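PDB 4WU3: Myo-inositol phosphohydrolase from Mitsuokella multacida, which probably removes phosphate groups from myo-inositol polyphosphates such as phytate, using a fold related to protein tyrosine phosphatases. Local coordinates for residues 87-99 and 236-249. The protein carries 2 engineered substitutions. Numbering follows the deposited sequence.
Sequences DTMNVSASSCFSE and AWLHYHSYAGMGRT. Engineered in segment 236-249: Ser-242 (natural residue Cys). With PO4 (phosphate ion), chain G; GOL (glycerol), chain I.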
# COMPACT_ATOMS: atom_id res chain seq x y z
N ASP A 87 13.05 -31.15 7.00
CA ASP A 87 13.61 -32.13 6.08
C ASP A 87 12.56 -33.02 5.40
O ASP A 87 12.88 -33.73 4.43
CB ASP A 87 14.66 -32.98 6.81
CG ASP A 87 15.91 -32.18 7.16
OD1 ASP A 87 15.98 -30.98 6.83
OD2 ASP A 87 16.84 -32.76 7.76
N THR A 88 11.31 -32.97 5.88
CA THR A 88 10.25 -33.81 5.35
C THR A 88 9.14 -33.01 4.65
O THR A 88 8.02 -33.50 4.46
CB THR A 88 9.60 -34.63 6.47
OG1 THR A 88 9.10 -33.75 7.47
CG2 THR A 88 10.61 -35.59 7.08
N MET A 89 9.44 -31.78 4.26
CA MET A 89 8.44 -30.90 3.68
C MET A 89 8.24 -31.17 2.19
O MET A 89 7.20 -30.83 1.63
CB MET A 89 8.84 -29.45 3.89
CG MET A 89 8.82 -29.05 5.36
SD MET A 89 8.78 -27.27 5.58
CE MET A 89 10.35 -26.81 4.86
N ASN A 90 9.24 -31.78 1.56
CA ASN A 90 9.17 -32.14 0.15
C ASN A 90 8.87 -30.93 -0.70
O ASN A 90 7.91 -30.91 -1.46
CB ASN A 90 8.14 -33.23 -0.06
CG ASN A 90 8.59 -34.58 0.48
OD1 ASN A 90 9.78 -34.79 0.70
ND2 ASN A 90 7.65 -35.49 0.68
N VAL A 91 9.73 -29.94 -0.57
CA VAL A 91 9.48 -28.66 -1.15
C VAL A 91 10.77 -28.06 -1.69
O VAL A 91 11.85 -28.26 -1.11
CB VAL A 91 8.86 -27.74 -0.09
CG1 VAL A 91 9.92 -27.21 0.86
CG2 VAL A 91 8.12 -26.60 -0.75
N SER A 92 10.67 -27.34 -2.80
CA SER A 92 11.78 -26.49 -3.27
C SER A 92 11.21 -25.20 -3.84
O SER A 92 10.00 -25.05 -3.93
CB SER A 92 12.67 -27.21 -4.30
OG SER A 92 11.92 -27.65 -5.41
N ALA A 93 12.10 -24.27 -4.19
CA ALA A 93 11.70 -22.96 -4.68
C ALA A 93 12.83 -22.28 -5.45
O ALA A 93 14.00 -22.64 -5.31
CB ALA A 93 11.26 -22.07 -3.52
N SER A 94 12.48 -21.29 -6.26
CA SER A 94 13.46 -20.59 -7.08
C SER A 94 12.82 -19.46 -7.82
O SER A 94 11.62 -19.25 -7.75
CB SER A 94 14.08 -21.53 -8.13
OG SER A 94 13.10 -21.90 -9.09
N SER A 95 13.67 -18.73 -8.55
CA SER A 95 13.25 -17.81 -9.59
C SER A 95 12.59 -18.57 -10.72
O SER A 95 12.57 -19.80 -10.74
CB SER A 95 14.48 -17.14 -10.18
OG SER A 95 15.19 -18.06 -11.01
N CYS A 96 12.10 -17.84 -11.71
CA CYS A 96 11.63 -18.48 -12.89
C CYS A 96 12.82 -19.18 -13.53
O CYS A 96 13.97 -18.89 -13.20
CB CYS A 96 10.97 -17.48 -13.84
SG CYS A 96 12.01 -16.14 -14.42
N PHE A 97 12.53 -20.12 -14.42
CA PHE A 97 13.54 -21.01 -15.00
C PHE A 97 13.36 -21.18 -16.51
O PHE A 97 12.23 -21.19 -17.03
CB PHE A 97 13.49 -22.40 -14.32
CG PHE A 97 12.08 -22.93 -14.07
CD1 PHE A 97 11.31 -23.40 -15.12
CD2 PHE A 97 11.55 -22.95 -12.79
CE1 PHE A 97 10.03 -23.88 -14.89
CE2 PHE A 97 10.27 -23.44 -12.55
CZ PHE A 97 9.51 -23.90 -13.61
N SER A 98 14.49 -21.30 -17.20
CA SER A 98 14.50 -21.75 -18.59
C SER A 98 14.21 -23.25 -18.62
O SER A 98 14.11 -23.90 -17.57
CB SER A 98 15.86 -21.48 -19.24
OG SER A 98 16.82 -22.45 -18.84
N GLU A 99 14.09 -23.81 -19.81
CA GLU A 99 13.81 -25.23 -19.92
C GLU A 99 14.96 -26.09 -19.37
O GLU A 99 14.73 -27.05 -18.64
CB GLU A 99 13.56 -25.59 -21.38
CG GLU A 99 13.01 -26.99 -21.58
CD GLU A 99 12.65 -27.26 -23.03
OE1 GLU A 99 13.32 -26.70 -23.91
OE2 GLU A 99 11.71 -28.03 -23.28
N ALA A 236 3.62 -35.83 -3.02
CA ALA A 236 3.78 -34.74 -3.96
C ALA A 236 4.97 -33.86 -3.61
O ALA A 236 5.21 -33.57 -2.44
CB ALA A 236 2.51 -33.91 -4.00
N TRP A 237 5.72 -33.45 -4.62
CA TRP A 237 6.80 -32.52 -4.41
C TRP A 237 6.38 -31.19 -5.01
O TRP A 237 6.00 -31.13 -6.17
CB TRP A 237 8.09 -33.02 -5.04
CG TRP A 237 9.23 -32.12 -4.76
CD1 TRP A 237 9.47 -30.91 -5.34
CD2 TRP A 237 10.27 -32.32 -3.81
NE1 TRP A 237 10.60 -30.35 -4.81
CE2 TRP A 237 11.11 -31.19 -3.86
CE3 TRP A 237 10.57 -33.34 -2.90
CZ2 TRP A 237 12.24 -31.06 -3.06
CZ3 TRP A 237 11.68 -33.20 -2.10
CH2 TRP A 237 12.51 -32.07 -2.19
N LEU A 238 6.44 -30.14 -4.21
CA LEU A 238 6.03 -28.79 -4.62
C LEU A 238 7.23 -27.88 -4.86
O LEU A 238 8.08 -27.71 -3.99
CB LEU A 238 5.13 -28.17 -3.57
CG LEU A 238 3.75 -28.82 -3.39
CD1 LEU A 238 2.87 -27.95 -2.50
CD2 LEU A 238 3.08 -29.06 -4.73
N HIS A 239 7.28 -27.28 -6.04
CA HIS A 239 8.30 -26.30 -6.35
C HIS A 239 7.62 -24.97 -6.63
O HIS A 239 6.90 -24.84 -7.62
CB HIS A 239 9.11 -26.72 -7.58
CG HIS A 239 10.22 -25.77 -7.90
ND1 HIS A 239 11.43 -25.82 -7.26
CD2 HIS A 239 10.27 -24.71 -8.74
CE1 HIS A 239 12.20 -24.84 -7.71
NE2 HIS A 239 11.52 -24.15 -8.61
N TYR A 240 7.83 -24.00 -5.74
CA TYR A 240 7.24 -22.67 -5.88
C TYR A 240 8.18 -21.75 -6.63
O TYR A 240 9.41 -21.75 -6.40
CB TYR A 240 6.96 -22.05 -4.51
CG TYR A 240 6.01 -22.82 -3.64
CD1 TYR A 240 4.65 -22.77 -3.86
CD2 TYR A 240 6.47 -23.59 -2.58
CE1 TYR A 240 3.77 -23.48 -3.06
CE2 TYR A 240 5.62 -24.30 -1.78
CZ TYR A 240 4.26 -24.25 -2.01
OH TYR A 240 3.40 -24.97 -1.21
N HIS A 241 7.63 -20.95 -7.52
CA HIS A 241 8.44 -19.92 -8.16
C HIS A 241 7.63 -18.69 -8.59
O HIS A 241 6.42 -18.76 -8.85
CB HIS A 241 9.19 -20.52 -9.34
CG HIS A 241 8.43 -20.47 -10.62
ND1 HIS A 241 8.38 -19.35 -11.42
CD2 HIS A 241 7.67 -21.41 -11.24
CE1 HIS A 241 7.63 -19.60 -12.47
NE2 HIS A 241 7.18 -20.84 -12.38
N SER A 242 8.33 -17.57 -8.65
CA SER A 242 7.76 -16.32 -9.12
C SER A 242 8.70 -15.80 -10.21
O SER A 242 9.17 -16.61 -11.04
CB SER A 242 7.64 -15.35 -7.95
OG SER A 242 8.74 -15.48 -7.06
N TYR A 243 8.98 -14.50 -10.25
CA TYR A 243 10.03 -14.04 -11.16
C TYR A 243 11.42 -14.20 -10.54
O TYR A 243 12.29 -14.86 -11.12
CB TYR A 243 9.83 -12.60 -11.65
CG TYR A 243 11.01 -12.19 -12.51
CD1 TYR A 243 11.22 -12.77 -13.76
CD2 TYR A 243 11.97 -11.31 -12.04
CE1 TYR A 243 12.32 -12.46 -14.52
CE2 TYR A 243 13.08 -10.98 -12.81
CZ TYR A 243 13.25 -11.55 -14.05
OH TYR A 243 14.35 -11.24 -14.82
N ALA A 244 11.62 -13.61 -9.36
CA ALA A 244 12.95 -13.55 -8.78
C ALA A 244 13.18 -14.62 -7.71
O ALA A 244 14.30 -14.82 -7.26
CB ALA A 244 13.19 -12.16 -8.20
N GLY A 245 12.11 -15.31 -7.32
CA GLY A 245 12.19 -16.29 -6.26
C GLY A 245 12.42 -15.61 -4.92
O GLY A 245 12.95 -16.22 -3.97
N MET A 246 12.02 -14.35 -4.86
CA MET A 246 12.18 -13.54 -3.65
C MET A 246 10.86 -13.37 -2.89
O MET A 246 10.55 -14.19 -2.03
CB MET A 246 12.81 -12.19 -4.00
CG MET A 246 14.24 -12.35 -4.50
SD MET A 246 15.09 -10.81 -4.92
CE MET A 246 15.31 -10.13 -3.28
N GLY A 247 10.09 -12.33 -3.20
CA GLY A 247 8.87 -12.02 -2.45
C GLY A 247 7.74 -13.05 -2.47
O GLY A 247 7.42 -13.69 -1.46
N ARG A 248 7.12 -13.21 -3.63
CA ARG A 248 5.97 -14.09 -3.74
C ARG A 248 6.40 -15.51 -3.42
O ARG A 248 5.65 -16.26 -2.78
CB ARG A 248 5.34 -14.03 -5.13
CG ARG A 248 4.68 -12.71 -5.44
CD ARG A 248 4.42 -12.54 -6.94
NE ARG A 248 5.65 -12.32 -7.72
CZ ARG A 248 5.67 -12.18 -9.05
NH1 ARG A 248 6.81 -11.98 -9.68
NH2 ARG A 248 4.53 -12.25 -9.74
N THR A 249 7.60 -15.88 -3.85
CA THR A 249 8.11 -17.23 -3.60
C THR A 249 8.30 -17.49 -2.11
O THR A 249 7.92 -18.54 -1.59
CB THR A 249 9.42 -17.50 -4.38
OG1 THR A 249 9.13 -17.62 -5.78
CG2 THR A 249 10.07 -18.79 -3.93
P PO4 G . 9.33 -12.12 -6.76
O1 PO4 G . 10.23 -10.99 -6.31
O2 PO4 G . 9.96 -13.39 -6.25
O3 PO4 G . 9.22 -12.14 -8.26
O4 PO4 G . 7.93 -12.00 -6.20
C1 GOL I . 4.11 -31.65 0.13
O1 GOL I . 4.94 -31.23 -0.97
C2 GOL I . 2.64 -31.69 -0.27
O2 GOL I . 1.88 -31.03 0.72
C3 GOL I . 2.12 -33.12 -0.39
O3 GOL I . 1.08 -33.36 0.57
O HOH W 1 5.15 -34.95 0.09
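The phosphate-binding P-loop of a PTP-like phosphatase domain begins where strand 237-241 ends, and strand 91-94 runs parallel beside that strand in the central sheet. In the backbone pairing, Ser-92 N donates to Leu-238 O and Ser-92 O accepts from Tyr-240 N.

On one face of the sheet, small serines meet flat rings that carry N-H groups. Trp-237 swings its indole across the neighbouring strand, CG anti to the backbone N (chi1 -176°), and lays one face over the Asn-90 to Val-91 peptide, with Asn-90 C 3.6 Å above its centre. The indole NE1 gives Ser-92 OG a nearly straight bond of 3.1 Å in the ring plane. The same hydroxyl lies 2.6 Å from His-239 ND1 in a second hydrogen bond, while His-239 NE2 donates to Ser-94 OG at 2.8 Å. Held at both nitrogens by in-plane partners, the imidazole has its rotation fixed. Ser-94 OG in turn donates to a lone pair of Ser-95 O.

The other face, toward helix 247-261, is mainly apolar at the contact: Val-91 CG2 reaches the edge of the Tyr-240 ring, 3.5 Å from CE2, and small Ala-93 CB meets Thr-249 CG2. Tyr-240 OH bonds His-256.

Beyond the strands, the loop from Ser-242, engineered from cysteine, to Arg-248 wraps a phosphate ion: Ser-242 OG donates to O2, Arg-248 N and NE both to O4. Gly-245, at positive phi (69°), brings its CA to 3.4 Å from Ser-94 O, a close backbone approach suiting a residue without a side chain. Phe-97 packs obliquely against His-241, whose NE2 bonds Glu-195. Cys-96 SG rests 3.5 Å from Tyr-243 CD1.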